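Long-range contacts in beta-galactosidase (Bacillus circulans subsp. alkalophilus, PDB 3TTY), which removes terminal beta-linked galactose from beta-galactosides by hydrolysis, with the sugar bound in a TIM-barrel glycoside hydrolase domain: residues Thr627-Val632 with Val669-Arg674; Ala334-Ala339 with Glu618-Val623; Asp548-Glu553 with Tyr584-Pro589. All coordinates share one frame; numbering follows the deposited sequence.

Contact 1 of 3, residues Thr627-Val632 with Val669-Arg674; sequences TSYLFV and VMILER
Phe631 and Ile671 face each other as a non-hydrogen-bonded pair of the antiparallel strands 627-632 and 669-674, and the branched chain of Ile671 lies alongside the ring, pointing the same way. Traced outward from CB, Ile671 divides its two branches. CG2, anti to the backbone N, is placed over one face of the Phe631 ring in a CH-pi contact, 4.2 Å from the centroid and 11° off the ring normal; the same methyl also reaches CB of Tyr629. CG1 meets CD1 of Phe631 at 3.9 Å, and the terminal CD1 of Ile671 closes on CE1 of Phe631 at 3.7 Å.

On the opposite side of the sheet, Leu630 and Leu672 meet through their CB atoms, and Val632 CG2 touches Leu672 CD2. There Arg674, its CG set between the backbone N and the carbonyl carbon (chi1 52°), runs its otherwise extended chain over Ser628 and Leu630: Ser628 OG sits over one face of the guanidinium, 3.2 Å from CZ, while Leu630 CG lies at its edge, 3.4 Å from NE. Glu621 on the next strand binds both Ser628 OG and Arg674 NH2. Three hydrogen-bonded pairs, Ser628-Arg674, Leu630-Leu672 and Val632-Met670, supply six backbone bonds; the shortest runs from Val632 N to Met670 O (2.7 Å).

Within the five-stranded antiparallel sheet of the C-terminal domain, strand 627-634 is flanked by 617-624 and 669-674, and strand 649-651 follows beyond the latter. Phe631 and Val669 carry the Ile671 side of this sheet against helix 326-336 of the TIM barrel.

Contact 2 of 3, residues Ala334-Ala339 with Glu618-Val623; sequences AVAHGA and EVAERV
His337 donates its NE2-H to Glu618 OE2, with NE2 and OE2 2.7 Å apart, and the carboxylate oxygen lies in the ring plane at the imidazole edge, only 8° out of it. The two side chains come from opposite directions, their flat groups turned 34° apart, and Ala620 CB packs 3.9 Å from His337 CE1. At the other end of the contact Arg622, bent at chi3 (70°), brings NH1 to two carbonyls, Val335 O at 2.8 Å and Ala339 O at 3.1 Å. Both oxygens are tilted from the guanidinium plane, and Gly338 CA rests over the centre of one face of the group. Val335 O belongs to the Schellman motif that ends helix 326-336, and Ala339 O lies just beyond it: Ala339 N returns to Ala334 O, Gly338 N to Val335 O, and Gly338 takes the positive phi of the C-prime position. Val335 O thus accepts from Gly338 N as well as from the arginine. Farther out, NH2 of Arg622 forms a salt bridge with Asp340 and a hydrogen bond to Ala393 O. A leucine in place of Arg622 would probably leave Ala339 O without this donor and Asp340 without its charged mate. A water bridges Ala336 O and Glu621 O, donating to each. Gln333 and His635 bind Glu618 OE1, fixing the carboxylate that His337 meets. Helix 284-296 packs on His337 and Glu618, while Phe631 and Met633 of strand 627-634 lie against Ala336, where the C-terminal sheet meets the TIM barrel.

Contact 3 of 3, residues Asp548-Glu553 with Tyr584-Pro589; sequences DVIHAE and YVASSP
With CG of Tyr584 anti to the backbone N (chi1 -166°), the phenol is carried across to strand 546-552, while a chi1 of -122° in Asp548, away from the usual staggered positions, swings its carboxylate to meet it. Tyr584 OH donates to Asp548 OD2 at 2.6 Å, and the oxygen is approached nearly along its C-O bond. The two side chains cross at about a right angle, yet their flat groups are turned only 22° from each other, with OD2 in the plane of the ring at its hydroxyl edge. This bond supplies a donor to a buried carboxylate oxygen and limits how the phenol can turn.

The main chain of Asp548 makes a second link: Asp548 N donates to Ala586 O, 2.8 Å away. Asp548 is therefore gripped at both its backbone and its side chain, by residues two apart in the opposing segment. Beside this bond, the CB atoms of Asp548 and Ala586 pack 3.8 Å apart. Ile550 completes the contact as its apolar part. Its chain and the tyrosine slide past each other in opposite directions, with CD1 of Ile550 4.0 Å from Tyr584 CD2 and CG2 at 4.1 Å from Tyr584 CE2; CD1 also reaches Ala586 CB.

Ala586 lies where strand 580-585 gives way to strand 587-589, so the backbone bond joins that junction to a strand of a separate two-stranded sheet. The latter pairs 546-552 with 512-519, whose Ala514 packs on both Asp548 and Ile550. Thr573 of strand 570-577 also touches Ile550 and Tyr584, and Tyr561 of strand 556-561 binds Asp548 O and packs on Ala586, all within the trimerisation domain.

How the contacts relate
All three contacts are buried, but they join different levels of the fold. Contacts 1 and 2 adjoin, their centres 9 Å apart, and share the C-terminal sheet: Phe631 N probably hydrogen-bonds to Ala620 O, and the Phe631 side chain packs on Ala336. Contact 1 is regular strand pairing inside that sheet, whereas contact 2 fastens an outer strand of the sheet, 617-624, to the barrel through side chains gripping a helix end. Contact 3 stands apart in the trimerisation domain, about 20 Å from contact 2 at the nearest atoms, although its segments fall within the loop that contact 2 closes. There one backbone bond and one tyrosine-carboxylate bond join two sheets.

Contact 1 of 3, residues Thr627-Val632 with Val669-Arg674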
ATOM      1  N   THR A 627     -53.209   8.422  -7.257  1.00 33.75           N
ATOM      2  CA  THR A 627     -52.434   9.112  -8.279  1.00 34.47           C
ATOM      3  C   THR A 627     -51.007   8.587  -8.400  1.00 31.74           C
ATOM      4  O   THR A 627     -50.318   8.373  -7.402  1.00 33.07           O
ATOM      5  CB  THR A 627     -52.425  10.636  -8.034  1.00 36.55           C
ATOM      6  OG1 THR A 627     -53.776  11.121  -7.977  1.00 38.79           O
ATOM      7  CG2 THR A 627     -51.670  11.357  -9.140  1.00 33.89           C
ATOM      8  N   SER A 628     -50.568   8.384  -9.635  1.00 32.08           N
ATOM      9  CA  SER A 628     -49.228   7.870  -9.897  1.00 34.55           C
ATOM     10  C   SER A 628     -48.318   8.925 -10.518  1.00 35.21           C
ATOM     11  O   SER A 628     -48.653   9.511 -11.543  1.00 35.46           O
ATOM     12  CB  SER A 628     -49.298   6.660 -10.821  1.00 32.22           C
ATOM     13  OG  SER A 628     -48.137   6.594 -11.622  1.00 29.74           O
ATOM     14  N   TYR A 629     -47.166   9.156  -9.891  1.00 30.35           N
ATOM     15  CA  TYR A 629     -46.156  10.051 -10.435  1.00 28.61           C
ATOM     16  C   TYR A 629     -44.981   9.283 -11.030  1.00 31.40           C
ATOM     17  O   TYR A 629     -44.247   8.595 -10.312  1.00 29.34           O
ATOM     18  CB  TYR A 629     -45.665  11.019  -9.360  1.00 29.78           C
ATOM     19  CG  TYR A 629     -46.789  11.812  -8.762  1.00 32.80           C
ATOM     20  CD1 TYR A 629     -47.404  12.830  -9.486  1.00 33.33           C
ATOM     21  CD2 TYR A 629     -47.260  11.535  -7.486  1.00 30.12           C
ATOM     22  CE1 TYR A 629     -48.453  13.557  -8.952  1.00 32.70           C
ATOM     23  CE2 TYR A 629     -48.314  12.254  -6.946  1.00 33.92           C
ATOM     24  CZ  TYR A 629     -48.905  13.269  -7.684  1.00 32.94           C
ATOM     25  OH  TYR A 629     -49.953  13.993  -7.154  1.00 36.27           O
ATOM     26  N   LEU A 630     -44.814   9.390 -12.347  1.00 28.06           N
ATOM     27  CA  LEU A 630     -43.671   8.772 -13.011  1.00 30.74           C
ATOM     28  C   LEU A 630     -42.546   9.782 -13.136  1.00 32.67           C
ATOM     29  O   LEU A 630     -42.666  10.765 -13.878  1.00 34.18           O
ATOM     30  CB  LEU A 630     -44.026   8.250 -14.400  1.00 24.78           C
ATOM     31  CG  LEU A 630     -45.027   7.112 -14.525  1.00 29.02           C
ATOM     32  CD1 LEU A 630     -44.878   6.473 -15.910  1.00 23.90           C
ATOM     33  CD2 LEU A 630     -44.802   6.100 -13.439  1.00 27.19           C
ATOM     34  N   PHE A 631     -41.464   9.538 -12.407  1.00 22.13           N
ATOM     35  CA  PHE A 631     -40.276  10.363 -12.505  1.00 23.72           C
ATOM     36  C   PHE A 631     -39.428   9.880 -13.670  1.00 26.06           C
ATOM     37  O   PHE A 631     -38.896   8.769 -13.647  1.00 30.19           O
ATOM     38  CB  PHE A 631     -39.493  10.327 -11.188  1.00 20.94           C
ATOM     39  CG  PHE A 631     -40.206  11.007 -10.044  1.00 23.55           C
ATOM     40  CD1 PHE A 631     -39.808  12.264  -9.603  1.00 20.74           C
ATOM     41  CD2 PHE A 631     -41.283  10.395  -9.421  1.00 21.91           C
ATOM     42  CE1 PHE A 631     -40.472  12.897  -8.569  1.00 19.29           C
ATOM     43  CE2 PHE A 631     -41.948  11.019  -8.375  1.00 24.98           C
ATOM     44  CZ  PHE A 631     -41.542  12.278  -7.948  1.00 24.81           C
ATOM     45  N   VAL A 632     -39.320  10.709 -14.703  1.00 24.98           N
ATOM     46  CA  VAL A 632     -38.526  10.358 -15.869  1.00 24.11           C
ATOM     47  C   VAL A 632     -37.265  11.189 -15.873  1.00 27.05           C
ATOM     48  O   VAL A 632     -37.317  12.416 -15.803  1.00 28.58           O
ATOM     49  CB  VAL A 632     -39.276  10.602 -17.175  1.00 27.40           C
ATOM     50  CG1 VAL A 632     -38.458  10.080 -18.349  1.00 22.55           C
ATOM     51  CG2 VAL A 632     -40.638   9.940 -17.124  1.00 30.42           C
ATOM     52  N   VAL A 669     -35.716  16.203 -16.684  1.00 23.88           N
ATOM     53  CA  VAL A 669     -36.575  15.520 -15.726  1.00 27.62           C
ATOM     54  C   VAL A 669     -38.023  15.865 -16.045  1.00 30.36           C
ATOM     55  O   VAL A 669     -38.358  17.033 -16.244  1.00 23.91           O
ATOM     56  CB  VAL A 669     -36.271  15.951 -14.262  1.00 23.11           C
ATOM     57  CG1 VAL A 669     -37.272  15.345 -13.290  1.00 20.79           C
ATOM     58  CG2 VAL A 669     -34.849  15.574 -13.871  1.00 25.82           C
ATOM     59  N   MET A 670     -38.870  14.842 -16.107  1.00 27.94           N
ATOM     60  CA  MET A 670     -40.304  15.035 -16.216  1.00 24.43           C
ATOM     61  C   MET A 670     -40.940  14.258 -15.079  1.00 29.59           C
ATOM     62  O   MET A 670     -40.428  13.223 -14.656  1.00 25.57           O
ATOM     63  CB  MET A 670     -40.826  14.513 -17.558  1.00 29.08           C
ATOM     64  CG  MET A 670     -40.032  14.999 -18.780  1.00 33.90           C
ATOM     65  SD  MET A 670     -40.520  14.213 -20.334  1.00 37.96           S
ATOM     66  CE  MET A 670     -42.248  14.674 -20.391  1.00 34.17           C
ATOM     67  N   ILE A 671     -42.051  14.770 -14.574  1.00 26.51           N
ATOM     68  CA  ILE A 671     -42.822  14.066 -13.572  1.00 28.30           C
ATOM     69  C   ILE A 671     -44.244  13.940 -14.098  1.00 28.08           C
ATOM     70  O   ILE A 671     -45.059  14.856 -13.959  1.00 28.88           O
ATOM     71  CB  ILE A 671     -42.811  14.807 -12.225  1.00 28.22           C
ATOM     72  CG1 ILE A 671     -41.371  15.100 -11.788  1.00 24.53           C
ATOM     73  CG2 ILE A 671     -43.538  14.009 -11.173  1.00 25.25           C
ATOM     74  CD1 ILE A 671     -41.286  15.953 -10.550  1.00 20.29           C
ATOM     75  N   LEU A 672     -44.526  12.800 -14.719  1.00 28.82           N
ATOM     76  CA  LEU A 672     -45.821  12.555 -15.330  1.00 27.49           C
ATOM     77  C   LEU A 672     -46.852  12.216 -14.281  1.00 28.63           C
ATOM     78  O   LEU A 672     -46.681  11.260 -13.536  1.00 35.80           O
ATOM     79  CB  LEU A 672     -45.709  11.413 -16.330  1.00 32.35           C
ATOM     80  CG  LEU A 672     -45.299  11.784 -17.757  1.00 40.64           C
ATOM     81  CD1 LEU A 672     -44.765  13.221 -17.860  1.00 32.87           C
ATOM     82  CD2 LEU A 672     -44.313  10.769 -18.316  1.00 30.92           C
ATOM     83  N   GLU A 673     -47.920  13.003 -14.225  1.00 33.43           N
ATOM     84  CA  GLU A 673     -49.031  12.761 -13.311  1.00 33.69           C
ATOM     85  C   GLU A 673     -50.136  11.978 -14.017  1.00 40.89           C
ATOM     86  O   GLU A 673     -50.717  12.460 -14.989  1.00 44.56           O
ATOM     87  CB  GLU A 673     -49.586  14.091 -12.790  1.00 36.16           C
ATOM     88  CG  GLU A 673     -50.740  13.970 -11.811  1.00 35.03           C
ATOM     89  CD  GLU A 673     -51.222  15.324 -11.317  1.00 44.40           C
ATOM     90  OE1 GLU A 673     -51.537  16.181 -12.167  1.00 45.10           O
ATOM     91  OE2 GLU A 673     -51.278  15.538 -10.083  1.00 48.55           O
ATOM     92  N   ARG A 674     -50.418  10.773 -13.527  1.00 40.19           N
ATOM     93  CA  ARG A 674     -51.448   9.919 -14.115  1.00 39.33           C
ATOM     94  C   ARG A 674     -52.236   9.164 -13.041  1.00 42.08           C
ATOM     95  O   ARG A 674     -52.086   9.429 -11.850  1.00 40.93           O
ATOM     96  CB  ARG A 674     -50.821   8.942 -15.111  1.00 38.60           C
ATOM     97  CG  ARG A 674     -49.662   8.151 -14.540  1.00 43.32           C
ATOM     98  CD  ARG A 674     -49.170   7.088 -15.516  1.00 45.14           C
ATOM     99  NE  ARG A 674     -48.301   6.100 -14.872  1.00 43.72           N
ATOM    100  CZ  ARG A 674     -48.728   4.967 -14.311  1.00 57.35           C
ATOM    101  NH1 ARG A 674     -50.025   4.659 -14.308  1.00 58.09           N
ATOM    102  NH2 ARG A 674     -47.860   4.126 -13.753  1.00 53.75           N
TER

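Contact 2 of 3, residues Ala334-Ala339 with Glu618-Val623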
ATOM      1  N   ALA A 334     -33.326  11.695  -6.186  1.00 18.07           N
ATOM      2  CA  ALA A 334     -33.602  11.435  -4.783  1.00 18.74           C
ATOM      3  C   ALA A 334     -35.106  11.456  -4.520  1.00 21.49           C
ATOM      4  O   ALA A 334     -35.658  10.528  -3.918  1.00 19.71           O
ATOM      5  CB  ALA A 334     -32.896  12.428  -3.906  1.00 19.23           C
ATOM      6  N   VAL A 335     -35.774  12.505  -4.988  1.00 20.26           N
ATOM      7  CA  VAL A 335     -37.206  12.630  -4.763  1.00 17.58           C
ATOM      8  C   VAL A 335     -37.949  11.424  -5.336  1.00 21.38           C
ATOM      9  O   VAL A 335     -38.858  10.881  -4.705  1.00 22.28           O
ATOM     10  CB  VAL A 335     -37.763  13.926  -5.383  1.00 23.13           C
ATOM     11  CG1 VAL A 335     -39.277  14.011  -5.167  1.00 15.17           C
ATOM     12  CG2 VAL A 335     -37.044  15.142  -4.797  1.00 14.40           C
ATOM     13  N   ALA A 336     -37.538  11.011  -6.532  1.00 23.35           N
ATOM     14  CA  ALA A 336     -38.116   9.870  -7.232  1.00 19.64           C
ATOM     15  C   ALA A 336     -38.077   8.599  -6.380  1.00 25.57           C
ATOM     16  O   ALA A 336     -38.909   7.706  -6.543  1.00 23.78           O
ATOM     17  CB  ALA A 336     -37.363   9.639  -8.535  1.00 19.57           C
ATOM     18  N   HIS A 337     -37.103   8.513  -5.477  1.00 22.97           N
ATOM     19  CA  HIS A 337     -36.946   7.305  -4.679  1.00 18.05           C
ATOM     20  C   HIS A 337     -37.421   7.428  -3.243  1.00 18.41           C
ATOM     21  O   HIS A 337     -37.252   6.503  -2.458  1.00 19.18           O
ATOM     22  CB  HIS A 337     -35.524   6.758  -4.774  1.00 17.77           C
ATOM     23  CG  HIS A 337     -35.177   6.276  -6.147  1.00 20.22           C
ATOM     24  ND1 HIS A 337     -35.661   5.092  -6.660  1.00 21.90           N
ATOM     25  CD2 HIS A 337     -34.442   6.839  -7.132  1.00 17.66           C
ATOM     26  CE1 HIS A 337     -35.217   4.934  -7.893  1.00 19.32           C
ATOM     27  NE2 HIS A 337     -34.471   5.978  -8.202  1.00 18.62           N
ATOM     28  N   GLY A 338     -38.064   8.544  -2.911  1.00 21.18           N
ATOM     29  CA  GLY A 338     -38.716   8.667  -1.620  1.00 17.69           C
ATOM     30  C   GLY A 338     -38.338   9.897  -0.823  1.00 19.81           C
ATOM     31  O   GLY A 338     -38.857  10.115   0.262  1.00 24.99           O
ATOM     32  N   ALA A 339     -37.436  10.712  -1.353  1.00 22.07           N
ATOM     33  CA  ALA A 339     -36.995  11.908  -0.636  1.00 20.66           C
ATOM     34  C   ALA A 339     -38.067  12.997  -0.637  1.00 18.59           C
ATOM     35  O   ALA A 339     -38.609  13.336  -1.682  1.00 18.35           O
ATOM     36  CB  ALA A 339     -35.689  12.440  -1.236  1.00 18.59           C
ATOM     37  N   GLU A 618     -33.983   6.888 -16.818  1.00 23.64           N
ATOM     38  CA  GLU A 618     -34.504   6.188 -15.665  1.00 23.70           C
ATOM     39  C   GLU A 618     -35.957   6.551 -15.402  1.00 24.80           C
ATOM     40  O   GLU A 618     -36.341   7.724 -15.441  1.00 22.24           O
ATOM     41  CB  GLU A 618     -33.646   6.507 -14.446  1.00 22.30           C
ATOM     42  CG  GLU A 618     -34.215   6.003 -13.137  1.00 22.76           C
ATOM     43  CD  GLU A 618     -33.395   6.468 -11.958  1.00 22.91           C
ATOM     44  OE1 GLU A 618     -32.402   7.194 -12.178  1.00 23.18           O
ATOM     45  OE2 GLU A 618     -33.754   6.123 -10.816  1.00 23.72           O
ATOM     46  N   VAL A 619     -36.773   5.537 -15.142  1.00 21.20           N
ATOM     47  CA  VAL A 619     -38.136   5.794 -14.724  1.00 22.32           C
ATOM     48  C   VAL A 619     -38.446   5.138 -13.378  1.00 23.06           C
ATOM     49  O   VAL A 619     -38.174   3.957 -13.178  1.00 21.47           O
ATOM     50  CB  VAL A 619     -39.144   5.323 -15.779  1.00 21.57           C
ATOM     51  CG1 VAL A 619     -40.550   5.730 -15.370  1.00 20.47           C
ATOM     52  CG2 VAL A 619     -38.787   5.898 -17.143  1.00 24.11           C
ATOM     53  N   ALA A 620     -39.022   5.908 -12.463  1.00 20.12           N
ATOM     54  CA  ALA A 620     -39.399   5.379 -11.164  1.00 19.72           C
ATOM     55  C   ALA A 620     -40.724   5.983 -10.739  1.00 25.41           C
ATOM     56  O   ALA A 620     -41.096   7.062 -11.195  1.00 24.35           O
ATOM     57  CB  ALA A 620     -38.317   5.670 -10.134  1.00 22.91           C
ATOM     58  N   GLU A 621     -41.433   5.297  -9.850  1.00 23.81           N
ATOM     59  CA  GLU A 621     -42.792   5.685  -9.533  1.00 25.78           C
ATOM     60  C   GLU A 621     -43.016   5.893  -8.046  1.00 26.63           C
ATOM     61  O   GLU A 621     -42.568   5.096  -7.223  1.00 29.50           O
ATOM     62  CB  GLU A 621     -43.782   4.628 -10.049  1.00 23.96           C
ATOM     63  CG  GLU A 621     -45.251   4.969  -9.753  1.00 24.33           C
ATOM     64  CD  GLU A 621     -46.194   3.778  -9.934  1.00 31.73           C
ATOM     65  OE1 GLU A 621     -45.934   2.717  -9.326  1.00 29.28           O
ATOM     66  OE2 GLU A 621     -47.187   3.897 -10.691  1.00 28.53           O
ATOM     67  N   ARG A 622     -43.713   6.971  -7.712  1.00 25.28           N
ATOM     68  CA  ARG A 622     -44.279   7.143  -6.384  1.00 24.74           C
ATOM     69  C   ARG A 622     -45.786   7.338  -6.535  1.00 29.12           C
ATOM     70  O   ARG A 622     -46.247   7.967  -7.486  1.00 26.29           O
ATOM     71  CB  ARG A 622     -43.643   8.333  -5.656  1.00 25.55           C
ATOM     72  CG  ARG A 622     -42.162   8.162  -5.329  1.00 22.62           C
ATOM     73  CD  ARG A 622     -41.571   9.409  -4.658  1.00 19.67           C
ATOM     74  NE  ARG A 622     -42.068   9.606  -3.299  1.00 20.43           N
ATOM     75  CZ  ARG A 622     -41.714  10.605  -2.495  1.00 21.46           C
ATOM     76  NH1 ARG A 622     -40.843  11.521  -2.892  1.00 24.37           N
ATOM     77  NH2 ARG A 622     -42.246  10.697  -1.290  1.00 22.00           N
ATOM     78  N   VAL A 623     -46.542   6.804  -5.584  1.00 29.84           N
ATOM     79  CA  VAL A 623     -47.994   6.793  -5.655  1.00 24.51           C
ATOM     80  C   VAL A 623     -48.601   7.419  -4.411  1.00 27.65           C
ATOM     81  O   VAL A 623     -48.207   7.112  -3.289  1.00 30.15           O
ATOM     82  CB  VAL A 623     -48.523   5.349  -5.794  1.00 29.34           C
ATOM     83  CG1 VAL A 623     -50.036   5.321  -5.673  1.00 31.44           C
ATOM     84  CG2 VAL A 623     -48.063   4.730  -7.113  1.00 24.99           C
TER
HETATM   85  O   HOH W   1     -39.670   4.948  -6.537  1.00 21.25           O

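Contact 3 of 3, residues Asp548-Glu553 with Tyr584-Pro589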
ATOM      1  N   ASP A 548     -20.887 -22.322  -8.281  1.00 17.81           N
ATOM      2  CA  ASP A 548     -21.410 -23.386  -7.433  1.00 23.01           C
ATOM      3  C   ASP A 548     -21.598 -24.659  -8.252  1.00 21.35           C
ATOM      4  O   ASP A 548     -22.183 -24.618  -9.330  1.00 25.72           O
ATOM      5  CB  ASP A 548     -22.755 -22.965  -6.841  1.00 20.35           C
ATOM      6  CG  ASP A 548     -22.751 -22.971  -5.328  1.00 25.58           C
ATOM      7  OD1 ASP A 548     -21.773 -23.499  -4.744  1.00 26.46           O
ATOM      8  OD2 ASP A 548     -23.727 -22.465  -4.728  1.00 22.15           O
ATOM      9  N   VAL A 549     -21.112 -25.792  -7.755  1.00 24.04           N
ATOM     10  CA  VAL A 549     -21.363 -27.075  -8.429  1.00 22.76           C
ATOM     11  C   VAL A 549     -22.526 -27.736  -7.717  1.00 24.03           C
ATOM     12  O   VAL A 549     -22.382 -28.142  -6.566  1.00 27.79           O
ATOM     13  CB  VAL A 549     -20.131 -27.989  -8.379  1.00 22.26           C
ATOM     14  CG1 VAL A 549     -20.418 -29.337  -9.045  1.00 22.15           C
ATOM     15  CG2 VAL A 549     -18.954 -27.304  -9.040  1.00 22.60           C
ATOM     16  N   ILE A 550     -23.686 -27.818  -8.366  1.00 21.69           N
ATOM     17  CA  ILE A 550     -24.906 -28.211  -7.641  1.00 22.12           C
ATOM     18  C   ILE A 550     -25.619 -29.436  -8.210  1.00 22.71           C
ATOM     19  O   ILE A 550     -25.316 -29.875  -9.317  1.00 22.98           O
ATOM     20  CB  ILE A 550     -25.906 -27.051  -7.587  1.00 23.72           C
ATOM     21  CG1 ILE A 550     -26.533 -26.821  -8.964  1.00 23.59           C
ATOM     22  CG2 ILE A 550     -25.214 -25.780  -7.119  1.00 18.92           C
ATOM     23  CD1 ILE A 550     -27.562 -25.719  -8.966  1.00 22.90           C
ATOM     24  N   HIS A 551     -26.560 -29.987  -7.446  1.00 17.80           N
ATOM     25  CA  HIS A 551     -27.370 -31.102  -7.933  1.00 21.88           C
ATOM     26  C   HIS A 551     -28.855 -30.800  -7.861  1.00 22.96           C
ATOM     27  O   HIS A 551     -29.373 -30.429  -6.805  1.00 26.09           O
ATOM     28  CB  HIS A 551     -27.088 -32.376  -7.137  1.00 23.35           C
ATOM     29  CG  HIS A 551     -25.644 -32.754  -7.091  1.00 25.73           C
ATOM     30  ND1 HIS A 551     -25.076 -33.634  -7.989  1.00 26.63           N
ATOM     31  CD2 HIS A 551     -24.646 -32.364  -6.260  1.00 23.28           C
ATOM     32  CE1 HIS A 551     -23.793 -33.779  -7.703  1.00 27.96           C
ATOM     33  NE2 HIS A 551     -23.507 -33.019  -6.660  1.00 23.92           N
ATOM     34  N   ALA A 552     -29.550 -30.978  -8.978  1.00 22.61           N
ATOM     35  CA  ALA A 552     -31.000 -30.804  -8.985  1.00 20.75           C
ATOM     36  C   ALA A 552     -31.654 -31.965  -8.243  1.00 23.15           C
ATOM     37  O   ALA A 552     -31.418 -33.126  -8.564  1.00 22.69           O
ATOM     38  CB  ALA A 552     -31.526 -30.714 -10.404  1.00 19.81           C
ATOM     39  N   GLU A 553     -32.457 -31.643  -7.239  1.00 22.87           N
ATOM     40  CA  GLU A 553     -33.161 -32.651  -6.469  1.00 22.71           C
ATOM     41  C   GLU A 553     -34.635 -32.614  -6.842  1.00 24.58           C
ATOM     42  O   GLU A 553     -35.154 -33.574  -7.406  1.00 25.20           O
ATOM     43  CB  GLU A 553     -32.944 -32.430  -4.963  1.00 24.01           C
ATOM     44  CG  GLU A 553     -31.479 -32.585  -4.564  1.00 23.15           C
ATOM     45  CD  GLU A 553     -31.227 -32.486  -3.068  1.00 28.35           C
ATOM     46  OE1 GLU A 553     -31.625 -31.478  -2.439  1.00 22.58           O
ATOM     47  OE2 GLU A 553     -30.604 -33.421  -2.522  1.00 29.76           O
ATOM     48  N   TYR A 584     -32.430 -20.646  -8.520  1.00 18.82           N
ATOM     49  CA  TYR A 584     -31.081 -20.620  -7.988  1.00 18.58           C
ATOM     50  C   TYR A 584     -30.100 -20.299  -9.105  1.00 19.57           C
ATOM     51  O   TYR A 584     -30.074 -20.981 -10.126  1.00 20.93           O
ATOM     52  CB  TYR A 584     -30.741 -21.972  -7.382  1.00 18.07           C
ATOM     53  CG  TYR A 584     -29.514 -21.984  -6.505  1.00 19.28           C
ATOM     54  CD1 TYR A 584     -29.619 -21.777  -5.137  1.00 21.49           C
ATOM     55  CD2 TYR A 584     -28.253 -22.230  -7.036  1.00 19.99           C
ATOM     56  CE1 TYR A 584     -28.501 -21.799  -4.322  1.00 21.67           C
ATOM     57  CE2 TYR A 584     -27.114 -22.250  -6.220  1.00 19.57           C
ATOM     58  CZ  TYR A 584     -27.253 -22.038  -4.866  1.00 19.46           C
ATOM     59  OH  TYR A 584     -26.157 -22.059  -4.035  1.00 17.85           O
ATOM     60  N   VAL A 585     -29.299 -19.255  -8.912  1.00 20.57           N
ATOM     61  CA  VAL A 585     -28.326 -18.837  -9.921  1.00 18.43           C
ATOM     62  C   VAL A 585     -26.937 -19.177  -9.414  1.00 23.62           C
ATOM     63  O   VAL A 585     -26.408 -18.477  -8.538  1.00 25.37           O
ATOM     64  CB  VAL A 585     -28.412 -17.313 -10.199  1.00 19.47           C
ATOM     65  CG1 VAL A 585     -27.487 -16.932 -11.340  1.00 15.51           C
ATOM     66  CG2 VAL A 585     -29.849 -16.906 -10.515  1.00 18.29           C
ATOM     67  N   ALA A 586     -26.345 -20.237  -9.965  1.00 20.01           N
ATOM     68  CA  ALA A 586     -25.139 -20.838  -9.375  1.00 21.88           C
ATOM     69  C   ALA A 586     -23.836 -20.103  -9.651  1.00 20.40           C
ATOM     70  O   ALA A 586     -22.782 -20.529  -9.200  1.00 22.25           O
ATOM     71  CB  ALA A 586     -25.009 -22.314  -9.784  1.00 21.25           C
ATOM     72  N   SER A 587     -23.902 -19.009 -10.397  1.00 21.17           N
ATOM     73  CA  SER A 587     -22.707 -18.221 -10.667  1.00 20.16           C
ATOM     74  C   SER A 587     -23.082 -16.750 -10.750  1.00 17.82           C
ATOM     75  O   SER A 587     -24.257 -16.394 -10.617  1.00 22.54           O
ATOM     76  CB  SER A 587     -22.041 -18.682 -11.964  1.00 22.64           C
ATOM     77  OG  SER A 587     -20.737 -18.167 -12.087  1.00 20.58           O
ATOM     78  N   SER A 588     -22.084 -15.897 -10.927  1.00 19.43           N
ATOM     79  CA  SER A 588     -22.328 -14.476 -11.136  1.00 20.67           C
ATOM     80  C   SER A 588     -22.357 -14.222 -12.631  1.00 22.46           C
ATOM     81  O   SER A 588     -21.311 -14.273 -13.303  1.00 22.53           O
ATOM     82  CB  SER A 588     -21.243 -13.621 -10.488  1.00 21.82           C
ATOM     83  OG  SER A 588     -21.614 -12.251 -10.533  1.00 22.02           O
ATOM     84  N   PRO A 589     -23.555 -13.950 -13.162  1.00 17.23           N
ATOM     85  CA  PRO A 589     -23.785 -13.914 -14.606  1.00 24.47           C
ATOM     86  C   PRO A 589     -23.630 -12.511 -15.195  1.00 28.31           C
ATOM     87  O   PRO A 589     -23.820 -11.527 -14.474  1.00 22.30           O
ATOM     88  CB  PRO A 589     -25.245 -14.384 -14.735  1.00 27.07           C
ATOM     89  CG  PRO A 589     -25.806 -14.435 -13.289  1.00 19.26           C
ATOM     90  CD  PRO A 589     -24.804 -13.722 -12.422  1.00 18.11           C
TER